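Local atomic coordinates of separin (Saccharomyces cerevisiae, PDB entry 5U1T), a protein that cleaves the MCD1/SCC1 subunit of cohesin as a caspase-like cysteine protease at the onset of anaphase, with a central role in chromosome segregation. Residues 1041-1045 with 1139-1143; 1047-1051 with 1159-1163. One frame throughout, in Å; residues are numbered along the deposited sequence.

Both contacts use successive turns of helix 1036-1054, and their centres lie about 10 Å apart. Contact 1 sets the helix against the loop that joins strands 1132-1139 and 1146-1152; contact 2 sets it across strand 1157-1163, which pairs with 1146-1152 in the same mixed sheet. The first is only partly buried, with an exposed proline and a lysine at its margin, and rests mainly on aliphatic carbons. The second is wholly buried, yet it is richer in polar groups: an arginine, a histidine, a serine and a threonine. Arg1162 joins the two sites, its NH2 lying 3.2 Å from Ser1044 O. Both lie away from Cys1497, the probable catalytic cysteine.

Contact 1. Residues 1041-1045 with 1139-1143; sequences KISSL and FCPIT
Ile1142 reaches out of a beta-hairpin loop, the connection between antiparallel strands 1132-1139 and 1146-1152, and sets its CD1 against one side of helix 1036-1054. With CG1 anti to the carbonyl carbon (chi1 -53°), the longer branch is carried to the helix, where CD1 lies 3.4 Å from Leu1045 CD1. The two side chains cross at about a right angle, and CG1 and CG2 of the isoleucine also lie near that leucine methyl. A branched aliphatic residue suits this place because its longer branch can reach between the Lys1041 carbonyl and Leu1045. Ser1044 points its CB at the loop and is small enough to let it approach; its OG, among the atoms that CD1 meets, has the helix carbonyls Ser1040 O and Lys1041 O within reach for its proton. The sulfur of Cys1140 lies near Ser1044 CB, though its position is doubtful. Trp939 of helix 927-946 touches both Leu1045 and Ile1142, extending the apolar patch. At the exposed margin, the ring of Pro1141 fixes phi (-61°) and presents CG to a lysine whose chain leads away beyond its own CG, taking the ammonium group with it: Lys1041 CG lies 4.0 Å from Pro1141 CG.

Contact 2. Residues 1047-1051 with 1159-1163; sequences SLTLT and THLRL
Arg1162 lays its guanidinium against Leu1048, so that a long side chain with a flat end bridges strand and helix. Its CB points at the helix, and CG, anti to the carbonyl carbon (chi1 -54°), carries the chain on to CD, which meets two methyls: Leu1048 CD1 at 3.8 Å and Thr1051 CG2 at 3.9 Å. Beyond the bend at chi3, NE passes 3.6 Å from Leu1048 CA. Leu1048 CB sits over one face of the planar group, offset toward its rim and 3.6 Å from CZ, while NH1 lies 3.7 Å from Leu1048 CD1. Ser1047 OG lies at the edge of the guanidinium, near its plane, 3.5 Å from Arg1162 NH2. Cys1140 and Thr1143 of the hairpin loop also touch this side chain; an alanine here would probably open a gap between them and Leu1048. His1160 meets Thr1051 OG1 at the edge of its ring and is held through ND1 by Ser1149 OG. The threonine hydroxyl itself donates to Ser1047 O (2.7 Å), which Thr1051 N approaches from the opposite face. Segment 1047-1051 of helix 1036-1054 runs nearly perpendicular (98°) to segment 1159-1163 of strand 1157-1163, which pairs with strands 960-962 and 1146-1152; Thr1049, pointing away from the strand, packs on helix 1012-1028.

Contact 1. Residues 1041-1045 with 1139-1143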
ATOM      1  N   LYS A1041      29.696  19.097  -6.374  1.00 57.07           N
ATOM      2  CA  LYS A1041      30.942  18.353  -6.422  1.00 56.35           C
ATOM      3  C   LYS A1041      31.463  18.152  -7.845  1.00 57.38           C
ATOM      4  O   LYS A1041      32.663  18.195  -8.077  1.00 58.22           O
ATOM      5  CB  LYS A1041      30.758  17.000  -5.744  1.00 55.24           C
ATOM      6  CG  LYS A1041      30.423  17.124  -4.278  1.00 58.29           C
ATOM      7  CD  LYS A1041      30.653  15.822  -3.545  1.00 63.41           C
ATOM      8  CE  LYS A1041      30.124  14.641  -4.348  1.00 65.87           C
ATOM      9  NZ  LYS A1041      30.823  13.361  -3.973  1.00 75.87           N
ATOM     10  N   ILE A1042      30.569  17.965  -8.786  1.00 58.83           N
ATOM     11  CA  ILE A1042      30.974  17.814 -10.159  1.00 61.75           C
ATOM     12  C   ILE A1042      31.501  19.132 -10.690  1.00 60.06           C
ATOM     13  O   ILE A1042      32.372  19.165 -11.516  1.00 58.82           O
ATOM     14  CB  ILE A1042      29.809  17.327 -11.017  1.00 58.89           C
ATOM     15  CG1 ILE A1042      29.518  15.882 -10.704  1.00 60.39           C
ATOM     16  CG2 ILE A1042      30.142  17.405 -12.487  1.00 60.45           C
ATOM     17  CD1 ILE A1042      30.699  14.998 -10.942  1.00 56.82           C
ATOM     18  N   SER A1043      30.969  20.227 -10.195  1.00 59.96           N
ATOM     19  CA  SER A1043      31.412  21.517 -10.631  1.00 59.37           C
ATOM     20  C   SER A1043      32.785  21.801 -10.108  1.00 61.53           C
ATOM     21  O   SER A1043      33.612  22.303 -10.813  1.00 59.97           O
ATOM     22  CB  SER A1043      30.448  22.588 -10.168  1.00 61.93           C
ATOM     23  OG  SER A1043      30.714  22.973  -8.847  1.00 72.12           O
ATOM     24  N   SER A1044      33.024  21.468  -8.860  1.00 58.00           N
ATOM     25  CA  SER A1044      34.308  21.738  -8.253  1.00 62.56           C
ATOM     26  C   SER A1044      35.390  20.842  -8.791  1.00 58.24           C
ATOM     27  O   SER A1044      36.532  21.205  -8.885  1.00 63.91           O
ATOM     28  CB  SER A1044      34.211  21.647  -6.746  1.00 55.78           C
ATOM     29  OG  SER A1044      33.460  20.534  -6.370  1.00 66.55           O
ATOM     30  N   LEU A1045      35.005  19.640  -9.104  1.00 55.73           N
ATOM     31  CA  LEU A1045      35.893  18.656  -9.716  1.00 57.37           C
ATOM     32  C   LEU A1045      36.248  19.103 -11.118  1.00 55.38           C
ATOM     33  O   LEU A1045      37.304  18.805 -11.643  1.00 59.01           O
ATOM     34  CB  LEU A1045      35.200  17.290  -9.764  1.00 58.21           C
ATOM     35  CG  LEU A1045      35.902  15.975  -9.466  1.00 62.63           C
ATOM     36  CD1 LEU A1045      36.520  15.987  -8.077  1.00 67.75           C
ATOM     37  CD2 LEU A1045      34.899  14.842  -9.590  1.00 63.37           C
ATOM     38  N   PHE A1139      33.674  27.005  -1.129  1.00 63.04           N
ATOM     39  CA  PHE A1139      34.490  26.027  -0.452  1.00 60.41           C
ATOM     40  C   PHE A1139      34.485  24.746  -1.251  1.00 61.91           C
ATOM     41  O   PHE A1139      33.443  24.348  -1.776  1.00 67.37           O
ATOM     42  CB  PHE A1139      33.981  25.810   0.954  1.00 62.57           C
ATOM     43  CG  PHE A1139      34.633  24.673   1.655  1.00 67.54           C
ATOM     44  CD1 PHE A1139      35.995  24.682   1.897  1.00 63.00           C
ATOM     45  CD2 PHE A1139      33.880  23.594   2.094  1.00 63.98           C
ATOM     46  CE1 PHE A1139      36.594  23.639   2.561  1.00 62.39           C
ATOM     47  CE2 PHE A1139      34.475  22.549   2.760  1.00 61.60           C
ATOM     48  CZ  PHE A1139      35.831  22.571   2.995  1.00 63.69           C
ATOM     49  N   CYS A1140      35.653  24.124  -1.379  1.00 61.19           N
ATOM     50  CA  CYS A1140      35.766  22.896  -2.155  1.00 60.35           C
ATOM     51  C   CYS A1140      35.627  21.692  -1.244  1.00 66.97           C
ATOM     52  O   CYS A1140      36.500  21.417  -0.412  1.00 60.77           O
ATOM     53  CB  CYS A1140      37.088  22.835  -2.914  1.00 65.42           C
ATOM     54  SG  CYS A1140      37.238  21.409  -4.024  1.00 73.32           S
ATOM     55  N   PRO A1141      34.500  20.984  -1.389  1.00 70.32           N
ATOM     56  CA  PRO A1141      34.167  19.811  -0.570  1.00 71.35           C
ATOM     57  C   PRO A1141      35.226  18.704  -0.743  1.00 73.26           C
ATOM     58  O   PRO A1141      35.766  18.156   0.234  1.00 71.11           O
ATOM     59  CB  PRO A1141      32.795  19.376  -1.118  1.00 72.41           C
ATOM     60  CG  PRO A1141      32.744  19.927  -2.538  1.00 69.49           C
ATOM     61  CD  PRO A1141      33.531  21.215  -2.483  1.00 66.79           C
ATOM     62  N   ILE A1142      35.532  18.412  -2.005  1.00 71.00           N
ATOM     63  CA  ILE A1142      36.553  17.440  -2.367  1.00 73.45           C
ATOM     64  C   ILE A1142      37.915  17.764  -1.752  1.00 69.14           C
ATOM     65  O   ILE A1142      38.512  16.915  -1.099  1.00 70.96           O
ATOM     66  CB  ILE A1142      36.702  17.347  -3.917  1.00 75.93           C
ATOM     67  CG1 ILE A1142      35.336  17.083  -4.571  1.00 74.18           C
ATOM     68  CG2 ILE A1142      37.742  16.282  -4.315  1.00 70.40           C
ATOM     69  CD1 ILE A1142      35.033  17.981  -5.758  1.00 68.49           C
ATOM     70  N   THR A1143      38.413  18.982  -1.949  1.00 65.74           N
ATOM     71  CA  THR A1143      39.801  19.261  -1.563  1.00 65.62           C
ATOM     72  C   THR A1143      39.961  19.993  -0.247  1.00 63.85           C
ATOM     73  O   THR A1143      41.032  19.956   0.352  1.00 63.32           O
ATOM     74  CB  THR A1143      40.513  20.101  -2.609  1.00 62.53           C
ATOM     75  OG1 THR A1143      39.819  21.349  -2.759  1.00 61.63           O
ATOM     76  CG2 THR A1143      40.557  19.374  -3.932  1.00 63.24           C
TER

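Contact 2. Residues 1047-1051 with 1159-1163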
ATOM      1  N   SER A1047      36.315  22.346 -12.197  1.00 56.73           N
ATOM      2  CA  SER A1047      37.167  23.506 -12.188  1.00 59.75           C
ATOM      3  C   SER A1047      38.558  23.157 -11.635  1.00 58.76           C
ATOM      4  O   SER A1047      39.546  23.760 -12.033  1.00 61.01           O
ATOM      5  CB  SER A1047      36.534  24.630 -11.379  1.00 51.08           C
ATOM      6  OG  SER A1047      36.739  24.387 -10.008  1.00 62.16           O
ATOM      7  N   LEU A1048      38.645  22.190 -10.728  1.00 52.27           N
ATOM      8  CA  LEU A1048      39.952  21.748 -10.269  1.00 50.16           C
ATOM      9  C   LEU A1048      40.727  21.081 -11.404  1.00 54.09           C
ATOM     10  O   LEU A1048      41.918  21.320 -11.568  1.00 53.88           O
ATOM     11  CB  LEU A1048      39.838  20.792  -9.090  1.00 50.55           C
ATOM     12  CG  LEU A1048      41.148  20.114  -8.680  1.00 51.18           C
ATOM     13  CD1 LEU A1048      42.195  21.133  -8.275  1.00 54.93           C
ATOM     14  CD2 LEU A1048      40.921  19.146  -7.561  1.00 51.42           C
ATOM     15  N   THR A1049      40.054  20.256 -12.196  1.00 53.79           N
ATOM     16  CA  THR A1049      40.711  19.604 -13.314  1.00 52.49           C
ATOM     17  C   THR A1049      41.209  20.633 -14.333  1.00 50.99           C
ATOM     18  O   THR A1049      42.307  20.510 -14.868  1.00 52.54           O
ATOM     19  CB  THR A1049      39.771  18.577 -13.988  1.00 53.39           C
ATOM     20  OG1 THR A1049      39.370  17.615 -13.013  1.00 52.98           O
ATOM     21  CG2 THR A1049      40.465  17.853 -15.156  1.00 49.15           C
ATOM     22  N   LEU A1050      40.405  21.659 -14.583  1.00 51.73           N
ATOM     23  CA  LEU A1050      40.786  22.718 -15.510  1.00 50.22           C
ATOM     24  C   LEU A1050      41.991  23.485 -14.974  1.00 53.65           C
ATOM     25  O   LEU A1050      42.923  23.810 -15.709  1.00 53.25           O
ATOM     26  CB  LEU A1050      39.622  23.672 -15.743  1.00 50.58           C
ATOM     27  CG  LEU A1050      39.955  24.682 -16.830  1.00 52.48           C
ATOM     28  CD1 LEU A1050      40.208  23.965 -18.142  1.00 43.43           C
ATOM     29  CD2 LEU A1050      38.877  25.746 -16.964  1.00 52.11           C
ATOM     30  N   THR A1051      41.963  23.754 -13.678  1.00 53.49           N
ATOM     31  CA  THR A1051      43.027  24.481 -13.022  1.00 50.96           C
ATOM     32  C   THR A1051      44.343  23.709 -13.080  1.00 53.93           C
ATOM     33  O   THR A1051      45.360  24.271 -13.474  1.00 55.62           O
ATOM     34  CB  THR A1051      42.652  24.791 -11.576  1.00 49.85           C
ATOM     35  OG1 THR A1051      41.455  25.574 -11.569  1.00 51.20           O
ATOM     36  CG2 THR A1051      43.750  25.562 -10.885  1.00 56.04           C
ATOM     37  N   THR A1159      39.137  35.733 -13.642  1.00 59.33           N
ATOM     38  CA  THR A1159      40.236  35.027 -12.994  1.00 58.65           C
ATOM     39  C   THR A1159      39.729  34.273 -11.784  1.00 56.71           C
ATOM     40  O   THR A1159      38.687  34.593 -11.232  1.00 57.51           O
ATOM     41  CB  THR A1159      41.373  35.989 -12.578  1.00 54.30           C
ATOM     42  OG1 THR A1159      40.901  36.896 -11.581  1.00 56.67           O
ATOM     43  CG2 THR A1159      41.836  36.794 -13.769  1.00 60.50           C
ATOM     44  N   HIS A1160      40.476  33.271 -11.362  1.00 55.81           N
ATOM     45  CA  HIS A1160      40.000  32.367 -10.328  1.00 55.95           C
ATOM     46  C   HIS A1160      41.212  31.823  -9.614  1.00 54.37           C
ATOM     47  O   HIS A1160      42.234  31.668 -10.246  1.00 55.05           O
ATOM     48  CB  HIS A1160      39.165  31.252 -10.966  1.00 58.22           C
ATOM     49  CG  HIS A1160      39.096  29.993 -10.159  1.00 60.99           C
ATOM     50  ND1 HIS A1160      38.290  29.857  -9.050  1.00 55.91           N
ATOM     51  CD2 HIS A1160      39.727  28.804 -10.310  1.00 59.85           C
ATOM     52  CE1 HIS A1160      38.431  28.642  -8.550  1.00 54.91           C
ATOM     53  NE2 HIS A1160      39.296  27.982  -9.295  1.00 58.42           N
ATOM     54  N   LEU A1161      41.150  31.559  -8.315  1.00 51.15           N
ATOM     55  CA  LEU A1161      42.292  30.884  -7.709  1.00 53.71           C
ATOM     56  C   LEU A1161      41.953  29.953  -6.552  1.00 56.55           C
ATOM     57  O   LEU A1161      40.983  30.167  -5.847  1.00 58.37           O
ATOM     58  CB  LEU A1161      43.343  31.914  -7.271  1.00 55.19           C
ATOM     59  CG  LEU A1161      43.023  33.200  -6.530  1.00 61.17           C
ATOM     60  CD1 LEU A1161      42.493  32.837  -5.165  1.00 62.87           C
ATOM     61  CD2 LEU A1161      44.269  34.056  -6.416  1.00 59.17           C
ATOM     62  N   ARG A1162      42.755  28.906  -6.365  1.00 56.93           N
ATOM     63  CA  ARG A1162      42.456  27.886  -5.359  1.00 55.41           C
ATOM     64  C   ARG A1162      43.413  28.007  -4.194  1.00 54.25           C
ATOM     65  O   ARG A1162      44.623  27.943  -4.364  1.00 58.38           O
ATOM     66  CB  ARG A1162      42.526  26.480  -5.964  1.00 53.92           C
ATOM     67  CG  ARG A1162      41.654  26.310  -7.181  1.00 55.22           C
ATOM     68  CD  ARG A1162      41.600  24.867  -7.649  1.00 65.56           C
ATOM     69  NE  ARG A1162      40.215  24.417  -7.814  1.00 66.66           N
ATOM     70  CZ  ARG A1162      39.591  23.628  -6.937  1.00 69.07           C
ATOM     71  NH1 ARG A1162      40.253  23.204  -5.856  1.00 62.71           N
ATOM     72  NH2 ARG A1162      38.311  23.263  -7.135  1.00 67.81           N
ATOM     73  N   LEU A1163      42.861  28.193  -3.001  1.00 58.93           N
ATOM     74  CA  LEU A1163      43.668  28.385  -1.798  1.00 59.03           C
ATOM     75  C   LEU A1163      43.569  27.163  -0.903  1.00 63.14           C
ATOM     76  O   LEU A1163      42.479  26.802  -0.473  1.00 70.43           O
ATOM     77  CB  LEU A1163      43.214  29.635  -1.045  1.00 61.51           C
ATOM     78  CG  LEU A1163      43.000  30.872  -1.924  1.00 61.35           C
ATOM     79  CD1 LEU A1163      42.359  32.000  -1.151  1.00 60.43           C
ATOM     80  CD2 LEU A1163      44.323  31.311  -2.505  1.00 60.24           C
TER